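Local coordinates for T9SS C-terminal target domain-containing protein (Bacteroides cellulosilyticus, PDB 5JVK) that probably hydrolyses O-glycosidic bonds in carbohydrates, as a family 39 glycoside hydrolase of a gut bacterium, at residues Pro15-Thr20 / Phe399-Ser404; Val108-Pro113 / Thr131-Asp136; Ile287-Ala292 / Thr339-Asn344; Tyr376-Asp381 / Gly393-Asp398. All blocks are in the same frame, centred on the assembly; numbering follows the deposited sequence.

Contact 1 of 4, residues Pro15-Thr20 / Phe399-Ser404; sequences PVLVST and FSPKPS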
# COMPACT_ATOMS: atom_id res chain seq x y z
N PRO A 15 7.27 -2.22 21.60
CA PRO A 15 7.61 -1.58 20.33
C PRO A 15 6.72 -1.99 19.15
O PRO A 15 6.51 -1.19 18.25
CB PRO A 15 9.06 -2.03 20.08
CG PRO A 15 9.60 -2.32 21.43
CD PRO A 15 8.44 -2.87 22.22
N VAL A 16 6.23 -3.22 19.18
CA VAL A 16 5.29 -3.73 18.20
C VAL A 16 3.87 -3.61 18.78
O VAL A 16 3.50 -4.36 19.68
CB VAL A 16 5.61 -5.20 17.84
CG1 VAL A 16 4.60 -5.77 16.85
CG2 VAL A 16 7.03 -5.32 17.30
N LEU A 17 3.09 -2.66 18.25
CA LEU A 17 1.70 -2.44 18.67
C LEU A 17 0.68 -3.11 17.72
O LEU A 17 -0.46 -2.64 17.58
CB LEU A 17 1.42 -0.93 18.81
CG LEU A 17 2.23 -0.20 19.90
CD1 LEU A 17 2.20 1.30 19.70
CD2 LEU A 17 1.73 -0.56 21.29
N VAL A 18 1.09 -4.21 17.09
CA VAL A 18 0.25 -5.00 16.20
C VAL A 18 0.44 -6.47 16.57
O VAL A 18 1.56 -6.90 16.81
CB VAL A 18 0.66 -4.80 14.73
CG1 VAL A 18 -0.16 -5.70 13.81
CG2 VAL A 18 0.52 -3.34 14.33
N SER A 19 -0.65 -7.23 16.58
CA SER A 19 -0.59 -8.66 16.92
C SER A 19 -1.64 -9.45 16.14
O SER A 19 -2.80 -9.06 16.08
CB SER A 19 -0.78 -8.84 18.43
OG SER A 19 -0.68 -10.20 18.82
N THR A 20 -1.22 -10.57 15.54
CA THR A 20 -2.13 -11.44 14.79
C THR A 20 -2.98 -12.29 15.73
O THR A 20 -2.53 -12.67 16.81
CB THR A 20 -1.38 -12.37 13.82
OG1 THR A 20 -0.50 -13.23 14.54
CG2 THR A 20 -0.58 -11.57 12.80
N PHE A 399 5.36 4.47 15.47
CA PHE A 399 4.95 3.10 15.11
C PHE A 399 3.57 2.67 15.65
O PHE A 399 3.25 1.48 15.66
CB PHE A 399 6.06 2.09 15.47
CG PHE A 399 7.35 2.32 14.72
CD1 PHE A 399 7.60 1.66 13.52
CD2 PHE A 399 8.30 3.21 15.21
CE1 PHE A 399 8.79 1.88 12.82
CE2 PHE A 399 9.49 3.44 14.51
CZ PHE A 399 9.73 2.77 13.32
N SER A 400 2.75 3.64 16.05
CA SER A 400 1.38 3.38 16.49
C SER A 400 0.52 3.21 15.24
O SER A 400 0.58 4.05 14.34
CB SER A 400 0.86 4.54 17.33
OG SER A 400 -0.44 4.29 17.81
N PRO A 401 -0.28 2.13 15.16
CA PRO A 401 -1.10 1.91 13.96
C PRO A 401 -2.29 2.86 13.88
O PRO A 401 -2.94 3.13 14.90
CB PRO A 401 -1.58 0.46 14.12
CG PRO A 401 -1.63 0.25 15.59
CD PRO A 401 -0.49 1.06 16.16
N LYS A 402 -2.55 3.38 12.68
CA LYS A 402 -3.76 4.14 12.38
C LYS A 402 -4.82 3.15 11.90
O LYS A 402 -4.48 2.00 11.60
CB LYS A 402 -3.46 5.20 11.31
CG LYS A 402 -2.46 6.26 11.76
CD LYS A 402 -1.82 6.98 10.58
CE LYS A 402 -2.85 7.76 9.78
NZ LYS A 402 -2.23 8.56 8.69
N PRO A 403 -6.10 3.56 11.83
CA PRO A 403 -7.16 2.66 11.33
C PRO A 403 -6.90 2.04 9.95
O PRO A 403 -7.33 0.91 9.70
CB PRO A 403 -8.39 3.57 11.27
CG PRO A 403 -8.15 4.57 12.34
CD PRO A 403 -6.67 4.83 12.33
N SER A 404 -6.20 2.76 9.07
CA SER A 404 -5.85 2.27 7.74
C SER A 404 -5.00 1.01 7.75
O SER A 404 -5.08 0.19 6.83
CB SER A 404 -5.16 3.37 6.93
OG SER A 404 -4.03 3.86 7.60
O HOH W 1 4.53 -1.00 16.22

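Contact 2 of 4, residues Val108-Pro113 / Thr131-Asp136; sequences VCVHPP and TRIRTD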
# COMPACT_ATOMS: atom_id res chain seq x y z
N VAL A 108 3.37 -1.63 -0.86
CA VAL A 108 3.40 -0.42 -0.03
C VAL A 108 4.74 0.31 -0.18
O VAL A 108 5.80 -0.32 -0.23
CB VAL A 108 3.11 -0.74 1.46
CG1 VAL A 108 4.21 -1.60 2.07
CG2 VAL A 108 2.91 0.54 2.26
N CYS A 109 4.69 1.64 -0.26
CA CYS A 109 5.90 2.46 -0.35
C CYS A 109 6.54 2.59 1.02
O CYS A 109 5.86 2.95 1.98
CB CYS A 109 5.58 3.84 -0.93
SG CYS A 109 5.06 3.78 -2.66
N VAL A 110 7.84 2.30 1.10
CA VAL A 110 8.56 2.24 2.37
C VAL A 110 9.82 3.11 2.31
O VAL A 110 10.74 2.83 1.53
CB VAL A 110 8.98 0.79 2.73
CG1 VAL A 110 9.57 0.73 4.13
CG2 VAL A 110 7.79 -0.15 2.60
N HIS A 111 9.85 4.15 3.14
CA HIS A 111 11.07 4.93 3.37
C HIS A 111 11.91 4.24 4.45
O HIS A 111 11.38 3.41 5.20
CB HIS A 111 10.71 6.35 3.80
CG HIS A 111 9.88 7.10 2.81
ND1 HIS A 111 10.36 7.47 1.57
CD2 HIS A 111 8.60 7.53 2.86
CE1 HIS A 111 9.41 8.11 0.91
NE2 HIS A 111 8.33 8.16 1.67
N PRO A 112 13.22 4.57 4.53
CA PRO A 112 14.06 3.99 5.60
C PRO A 112 13.49 4.26 7.00
O PRO A 112 13.04 5.38 7.26
CB PRO A 112 15.40 4.71 5.41
CG PRO A 112 15.43 5.08 3.97
CD PRO A 112 14.01 5.40 3.61
N PRO A 113 13.49 3.24 7.89
CA PRO A 113 13.04 3.50 9.27
C PRO A 113 13.95 4.48 10.00
O PRO A 113 15.17 4.47 9.80
CB PRO A 113 13.09 2.12 9.93
CG PRO A 113 13.02 1.15 8.80
CD PRO A 113 13.73 1.81 7.66
N THR A 131 2.78 -8.02 -0.04
CA THR A 131 3.79 -8.89 -0.65
C THR A 131 4.82 -8.14 -1.50
O THR A 131 5.72 -8.76 -2.07
CB THR A 131 3.13 -9.94 -1.56
OG1 THR A 131 2.38 -9.26 -2.59
CG2 THR A 131 2.21 -10.83 -0.76
N ARG A 132 4.69 -6.82 -1.61
CA ARG A 132 5.63 -5.98 -2.34
C ARG A 132 5.95 -4.72 -1.55
O ARG A 132 5.12 -4.24 -0.78
CB ARG A 132 5.06 -5.58 -3.70
CG ARG A 132 4.78 -6.75 -4.64
CD ARG A 132 4.16 -6.25 -5.93
NE ARG A 132 3.75 -7.33 -6.82
CZ ARG A 132 4.56 -8.04 -7.61
NH1 ARG A 132 5.87 -7.82 -7.64
NH2 ARG A 132 4.04 -9.00 -8.37
N ILE A 133 7.16 -4.20 -1.74
CA ILE A 133 7.53 -2.89 -1.21
C ILE A 133 8.25 -2.07 -2.28
O ILE A 133 8.91 -2.63 -3.15
CB ILE A 133 8.39 -2.97 0.08
CG1 ILE A 133 9.71 -3.72 -0.15
CG2 ILE A 133 7.57 -3.59 1.21
CD1 ILE A 133 10.90 -2.83 -0.48
N ARG A 134 8.09 -0.75 -2.20
CA ARG A 134 8.76 0.17 -3.10
C ARG A 134 9.65 1.10 -2.29
O ARG A 134 9.22 1.63 -1.26
CB ARG A 134 7.74 0.99 -3.89
CG ARG A 134 8.34 1.99 -4.88
CD ARG A 134 7.25 2.61 -5.71
NE ARG A 134 7.72 3.58 -6.70
CZ ARG A 134 7.75 4.91 -6.55
NH1 ARG A 134 7.35 5.51 -5.42
NH2 ARG A 134 8.20 5.66 -7.55
N THR A 135 10.88 1.30 -2.75
CA THR A 135 11.77 2.28 -2.13
C THR A 135 12.77 2.86 -3.12
O THR A 135 12.98 2.31 -4.21
CB THR A 135 12.48 1.70 -0.88
OG1 THR A 135 13.07 2.77 -0.14
CG2 THR A 135 13.54 0.68 -1.26
N ASP A 136 13.39 3.97 -2.73
CA ASP A 136 14.25 4.75 -3.61
C ASP A 136 15.67 4.22 -3.65
O ASP A 136 16.14 3.58 -2.71
CB ASP A 136 14.29 6.21 -3.15
CG ASP A 136 12.94 6.86 -3.21
OD1 ASP A 136 12.53 7.30 -4.31
OD2 ASP A 136 12.28 6.94 -2.15

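Contact 3 of 4, residues Ile287-Ala292 / Thr339-Asn344; sequences IHPYMA and TEIGWN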
# COMPACT_ATOMS: atom_id res chain seq x y z
N ILE A 287 2.08 4.54 -13.13
CA ILE A 287 1.24 5.72 -12.90
C ILE A 287 1.11 6.00 -11.40
O ILE A 287 1.21 5.09 -10.58
CB ILE A 287 -0.17 5.57 -13.52
CG1 ILE A 287 -0.87 4.29 -13.03
CG2 ILE A 287 -0.07 5.57 -15.04
CD1 ILE A 287 -2.37 4.35 -13.16
N HIS A 288 0.88 7.27 -11.06
CA HIS A 288 0.64 7.72 -9.69
C HIS A 288 -0.75 8.37 -9.63
O HIS A 288 -0.86 9.58 -9.44
CB HIS A 288 1.71 8.73 -9.26
CG HIS A 288 3.05 8.12 -8.98
ND1 HIS A 288 4.08 8.84 -8.40
CD2 HIS A 288 3.54 6.88 -9.18
CE1 HIS A 288 5.14 8.07 -8.27
NE2 HIS A 288 4.84 6.87 -8.73
N PRO A 289 -1.83 7.57 -9.79
CA PRO A 289 -3.16 8.15 -9.96
C PRO A 289 -3.81 8.60 -8.64
O PRO A 289 -4.77 7.99 -8.18
CB PRO A 289 -3.94 7.00 -10.61
CG PRO A 289 -3.37 5.80 -9.93
CD PRO A 289 -1.89 6.10 -9.78
N TYR A 290 -3.28 9.67 -8.06
CA TYR A 290 -3.81 10.20 -6.80
C TYR A 290 -5.18 10.82 -7.03
O TYR A 290 -5.34 11.68 -7.90
CB TYR A 290 -2.86 11.24 -6.20
CG TYR A 290 -1.65 10.66 -5.49
CD1 TYR A 290 -1.72 10.29 -4.15
CD2 TYR A 290 -0.43 10.50 -6.16
CE1 TYR A 290 -0.61 9.77 -3.49
CE2 TYR A 290 0.68 9.98 -5.50
CZ TYR A 290 0.58 9.62 -4.17
OH TYR A 290 1.66 9.10 -3.50
N MET A 291 -6.17 10.38 -6.25
CA MET A 291 -7.53 10.91 -6.30
C MET A 291 -7.93 11.63 -5.01
O MET A 291 -9.09 12.03 -4.87
CB MET A 291 -8.50 9.77 -6.57
CG MET A 291 -8.25 9.05 -7.89
SD MET A 291 -8.88 7.36 -7.86
CE MET A 291 -8.03 6.70 -9.29
N ALA A 292 -6.98 11.82 -4.10
CA ALA A 292 -7.27 12.41 -2.79
C ALA A 292 -7.63 13.90 -2.90
O ALA A 292 -7.01 14.61 -3.69
CB ALA A 292 -6.08 12.23 -1.86
N THR A 339 2.52 2.46 -8.96
CA THR A 339 3.65 2.54 -8.03
C THR A 339 3.46 3.54 -6.88
O THR A 339 4.20 3.49 -5.90
CB THR A 339 4.98 2.83 -8.76
OG1 THR A 339 4.89 4.07 -9.47
CG2 THR A 339 5.30 1.70 -9.73
N GLU A 340 2.48 4.44 -7.00
CA GLU A 340 1.97 5.19 -5.84
C GLU A 340 0.47 5.43 -5.96
O GLU A 340 -0.01 5.86 -7.01
CB GLU A 340 2.66 6.55 -5.69
CG GLU A 340 4.15 6.51 -5.35
CD GLU A 340 4.73 7.89 -5.09
OE1 GLU A 340 3.97 8.87 -4.88
OE2 GLU A 340 5.98 8.01 -5.10
N ILE A 341 -0.25 5.14 -4.89
CA ILE A 341 -1.61 5.65 -4.71
C ILE A 341 -1.86 5.75 -3.21
O ILE A 341 -1.39 4.90 -2.45
CB ILE A 341 -2.66 4.77 -5.43
CG1 ILE A 341 -4.05 5.42 -5.35
CG2 ILE A 341 -2.70 3.35 -4.86
CD1 ILE A 341 -5.09 4.76 -6.24
N GLY A 342 -2.56 6.79 -2.78
CA GLY A 342 -2.82 6.97 -1.36
C GLY A 342 -3.66 8.17 -1.01
O GLY A 342 -3.91 9.05 -1.84
N TRP A 343 -4.12 8.17 0.24
CA TRP A 343 -4.86 9.27 0.84
C TRP A 343 -4.18 9.59 2.17
O TRP A 343 -3.56 8.72 2.78
CB TRP A 343 -6.32 8.88 1.06
CG TRP A 343 -7.13 8.78 -0.20
CD1 TRP A 343 -8.01 9.69 -0.68
CD2 TRP A 343 -7.15 7.68 -1.13
NE1 TRP A 343 -8.57 9.25 -1.85
CE2 TRP A 343 -8.06 8.02 -2.15
CE3 TRP A 343 -6.49 6.45 -1.19
CZ2 TRP A 343 -8.33 7.18 -3.23
CZ3 TRP A 343 -6.74 5.62 -2.26
CH2 TRP A 343 -7.66 5.98 -3.27
N ASN A 344 -4.31 10.84 2.62
CA ASN A 344 -3.64 11.32 3.84
C ASN A 344 -4.63 11.81 4.88
O ASN A 344 -5.74 12.25 4.53
CB ASN A 344 -2.62 12.42 3.50
CG ASN A 344 -3.27 13.65 2.89
OD1 ASN A 344 -3.84 14.47 3.59
ND2 ASN A 344 -3.16 13.77 1.57
O HOH W 2 -5.58 8.63 -4.11

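Contact 4 of 4, residues Tyr376-Asp381 / Gly393-Asp398; sequences YDFQND and GLLRSD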
# COMPACT_ATOMS: atom_id res chain seq x y z
N TYR A 376 0.98 4.56 -0.94
CA TYR A 376 1.86 5.59 -0.42
C TYR A 376 1.24 6.16 0.86
O TYR A 376 0.15 6.71 0.80
CB TYR A 376 2.10 6.72 -1.43
CG TYR A 376 3.19 7.64 -0.95
CD1 TYR A 376 4.53 7.36 -1.23
CD2 TYR A 376 2.91 8.76 -0.16
CE1 TYR A 376 5.54 8.18 -0.77
CE2 TYR A 376 3.92 9.59 0.31
CZ TYR A 376 5.23 9.29 0.00
OH TYR A 376 6.25 10.10 0.46
N ASP A 377 1.88 6.02 2.03
CA ASP A 377 3.08 5.20 2.28
C ASP A 377 2.90 4.46 3.61
O ASP A 377 1.84 4.56 4.23
CB ASP A 377 4.36 6.05 2.23
CG ASP A 377 4.38 7.20 3.25
OD1 ASP A 377 3.39 7.40 3.99
OD2 ASP A 377 5.40 7.91 3.29
N PHE A 378 3.92 3.70 4.02
CA PHE A 378 3.77 2.82 5.19
C PHE A 378 3.69 3.57 6.51
O PHE A 378 2.78 3.33 7.30
CB PHE A 378 4.89 1.79 5.25
CG PHE A 378 4.67 0.75 6.31
CD1 PHE A 378 5.51 0.66 7.41
CD2 PHE A 378 3.59 -0.13 6.22
CE1 PHE A 378 5.29 -0.29 8.39
CE2 PHE A 378 3.36 -1.08 7.20
CZ PHE A 378 4.21 -1.16 8.29
N GLN A 379 4.64 4.48 6.72
CA GLN A 379 4.73 5.23 7.98
C GLN A 379 4.63 6.73 7.72
O GLN A 379 5.13 7.21 6.71
CB GLN A 379 6.05 4.90 8.69
CG GLN A 379 6.19 5.55 10.05
CD GLN A 379 7.25 4.91 10.93
OE1 GLN A 379 8.25 4.38 10.44
NE2 GLN A 379 7.03 4.95 12.24
N ASN A 380 3.97 7.44 8.64
CA ASN A 380 3.93 8.90 8.62
C ASN A 380 5.35 9.47 8.60
O ASN A 380 6.16 9.13 9.45
CB ASN A 380 3.19 9.45 9.85
CG ASN A 380 1.67 9.40 9.71
OD1 ASN A 380 1.13 9.06 8.65
ND2 ASN A 380 0.98 9.74 10.78
N ASP A 381 5.63 10.33 7.62
CA ASP A 381 6.96 10.92 7.46
C ASP A 381 7.30 11.98 8.52
O ASP A 381 8.46 12.39 8.62
CB ASP A 381 7.11 11.54 6.07
CG ASP A 381 7.03 10.50 4.97
OD1 ASP A 381 8.06 9.87 4.66
OD2 ASP A 381 5.94 10.33 4.40
N GLY A 393 0.64 7.85 6.10
CA GLY A 393 1.02 6.56 6.67
C GLY A 393 -0.09 5.65 7.16
O GLY A 393 -1.21 6.10 7.44
N LEU A 394 0.23 4.36 7.24
CA LEU A 394 -0.58 3.37 7.96
C LEU A 394 -0.20 3.35 9.44
O LEU A 394 -1.04 3.09 10.30
CB LEU A 394 -0.39 1.97 7.36
CG LEU A 394 -0.56 1.83 5.84
CD1 LEU A 394 -0.33 0.39 5.42
CD2 LEU A 394 -1.93 2.30 5.38
N LEU A 395 1.07 3.62 9.73
CA LEU A 395 1.57 3.82 11.09
C LEU A 395 1.94 5.28 11.30
O LEU A 395 2.28 5.98 10.34
CB LEU A 395 2.81 2.96 11.35
CG LEU A 395 2.71 1.46 11.06
CD1 LEU A 395 4.06 0.81 11.31
CD2 LEU A 395 1.63 0.81 11.92
N ARG A 396 1.88 5.72 12.55
CA ARG A 396 2.37 7.04 12.93
C ARG A 396 3.88 6.98 13.10
O ARG A 396 4.48 5.90 13.04
CB ARG A 396 1.71 7.50 14.24
CG ARG A 396 0.20 7.56 14.16
CD ARG A 396 -0.38 8.41 15.27
NE ARG A 396 -1.79 8.71 15.02
CZ ARG A 396 -2.82 7.89 15.29
NH1 ARG A 396 -2.62 6.68 15.84
NH2 ARG A 396 -4.06 8.29 15.01
N SER A 397 4.50 8.14 13.32
CA SER A 397 5.96 8.23 13.51
C SER A 397 6.48 7.38 14.69
O SER A 397 7.59 6.85 14.63
CB SER A 397 6.40 9.68 13.70
OG SER A 397 5.90 10.21 14.91
N ASP A 398 5.66 7.23 15.73
CA ASP A 398 5.99 6.38 16.89
C ASP A 398 5.60 4.89 16.72
O ASP A 398 5.50 4.16 17.71
CB ASP A 398 5.37 6.96 18.18
CG ASP A 398 3.84 7.00 18.16
OD1 ASP A 398 3.26 7.61 19.08
OD2 ASP A 398 3.22 6.45 17.24
O HOH W 3 2.97 10.56 12.90

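Contact 1 of 4, residues Pro15-Thr20 / Phe399-Ser404
Leu17 and Pro401 form the apolar heart of a junction between the (beta/alpha)8 barrel and the N-terminal beta sheet, whose edge strand 18-20 begins just past Leu17. Pro401 sets two ring carbons against Leu17: CD lies 3.8 Å from Leu17 CB, while CG sits 3.7 Å from Leu17 O. A third ring carbon, Pro401 CB, has Val18 CG2 at a looser 4.3 Å. Leu17 turns its CG beside its own backbone N (chi1 -64°), and this sends the CD1 branch past the proline to rest 3.9 Å from Ser400 CA. Phe399 starts toward the N-terminal segment but carries its ring away from it, to a cation-pi contact with Lys120 of helix 118-127. Strand 83-94 backs the junction, with Tyr91 against Leu17 and Ala92 against Pro401, and Pro401 leads into helix 403-415. The polar backbone atoms at the Pro15 end are joined through solvent: one water donates to Pro15 O (2.8 Å) and to Phe399 O (2.8 Å), and accepts from Leu17 N at 3.0 Å.

Contact 2 of 4, residues Val108-Pro113 / Thr131-Asp136
Val108 and Ile133 pair as neighbours in the parallel barrel sheet, where strands 106-109 and 132-138 are joined through helix 118-127 as a beta-alpha-beta unit. Val108 O accepts from Arg134 N at 3.1 Å, and Arg134 O receives Val110 N at 2.8 Å in a nearly straight bond. On the face toward the helices, Ile133 CG2 lies beside its backbone N and meets two valines: Val110 CG2 at 3.7 Å and Val108 CG1 at 4.0 Å. Past the end of the first strand a side chain takes over from the backbone. Thr135 holds OG1 anti to its N (chi1 -166°), and the hydroxyl donates to Val110 O (2.9 Å) almost in line with the C=O bond. A valine in its place would probably leave Val110 O without this donor and the departing loop less firmly tied to the strand. On the inner face Arg134 sets CG anti to its backbone N (chi1 -180°) and stays extended as far as NE, with Cys109 SG 3.9 Å from its CD and near the edge of its guanidinium. Its nitrogens bind elsewhere: NE and NH1 form salt bridges with Glu219 and Glu340, and NH2 hydrogen-bonds Asn222. Cys109 thus lies along the stem of an arginine whose positive charge is likely to be shared between two carboxylates inside the barrel.

Contact 3 of 4, residues Ile287-Ala292 / Thr339-Asn344
At the C-terminal ends of the sixth and seventh barrel strands, where (beta/alpha)8 glycoside hydrolases keep their active site, His288 and Tyr290 close on Glu340. Glu340 lies next to last in strand 335-341, a position consistent with the nucleophile of clan GH-A enzymes. The two segments run almost parallel, 4° apart. Glu340 CB stands 3.6 Å from the centroid of the His288 ring, close to its normal, in a CH-pi contact, and the carboxylate stacks on the imidazole with planes 21° apart. The ring is keyed at its edge: NE2 donates in the ring plane to Thr339 OG1 at 2.9 Å, a hydroxyl also hydrogen-bonded to Glu219, and ND1 bonds to Glu223. Tyr290 meets the carboxylate differently, its ring nearly perpendicular to it, with OH donating to OE1 of Glu340 (2.7 Å) from the anti side, tilted out of the carboxylate plane. Replacing His288 by alanine would probably strip Glu340 of its flat backing and cost Thr339 and Glu223 their histidine partner. Pro289 centres an inverse gamma turn that separates the two aromatic residues. Farther along, Ala292 CB packs 3.4 Å from Trp343 CD1, while a water over the Trp343 ring accepts from Met291 N (2.8 Å) and donates to Gly342 O (2.8 Å). With Arg134 bound to OE2, the Glu340 carboxylate has a partner at each oxygen and an imidazole stacked on one face, so its rotation is likely to be tightly restricted.

Contact 4 of 4, residues Tyr376-Asp381 / Gly393-Asp398
Gln379 and Leu395 make a single backbone bridge, flanked by Phe378 O, which accepts from both Leu394 N (2.8 Å) and Leu395 N (3.0 Å), and by Asn380 N, which donates to Leu395 O at 2.8 Å. The Leu395 amide lies in the plane of the Phe378 carbonyl, the Leu394 amide well above it. Phe378 swings its ring anti to the backbone N (chi1 -172°) and runs alongside Leu395, pointing the same way, with CE1 3.4 Å from Leu395 CD1. Leu394 crosses the phenyl group at about a right angle, CD1 against CD2. Leu124 of helix 118-127 packs on both Phe378 and Leu395. Both segments belong to the long loop that follows the eighth strand of the (beta/alpha)8 barrel, and a non-proline cis peptide joins Tyr376 to Asp377 where the chain leaves that strand. Gln379 stretches out (chi1 -176°) to put NE2 2.8 Å from Arg396 O, which lies near its amide plane. Gly393 passes so close to the other segment that a beta carbon would run into Asn380 N. Its own N donates to Asn380 OD1 (2.9 Å), nearly in line with the side-chain carbonyl. The other end of that amide, Asn380 ND2, gives a hydrogen bond to a water (3.0 Å) that also accepts from Ser397 N.

Contacts 2, 3 and 4 follow one another along the chain, all nested inside the loop that contact 1 closes between the N-terminal segment and the last barrel helix, 403-415. Contacts 2 and 3 share the eight-stranded barrel sheet, their centres about 15 Å apart, and meet through the Arg134-Glu340 salt bridge. Contact 4, its centre about 11 Å from that of contact 2, continues from the eighth strand; Cys109 O probably accepts from Phe378 N, and Ile341 O from Tyr376 N beside contact 3. Contacts 1 and 4, centres about 11 Å apart, are tied together by Lys402. A connected path therefore runs from the barrel's probable active-site end to the N-terminal sheet.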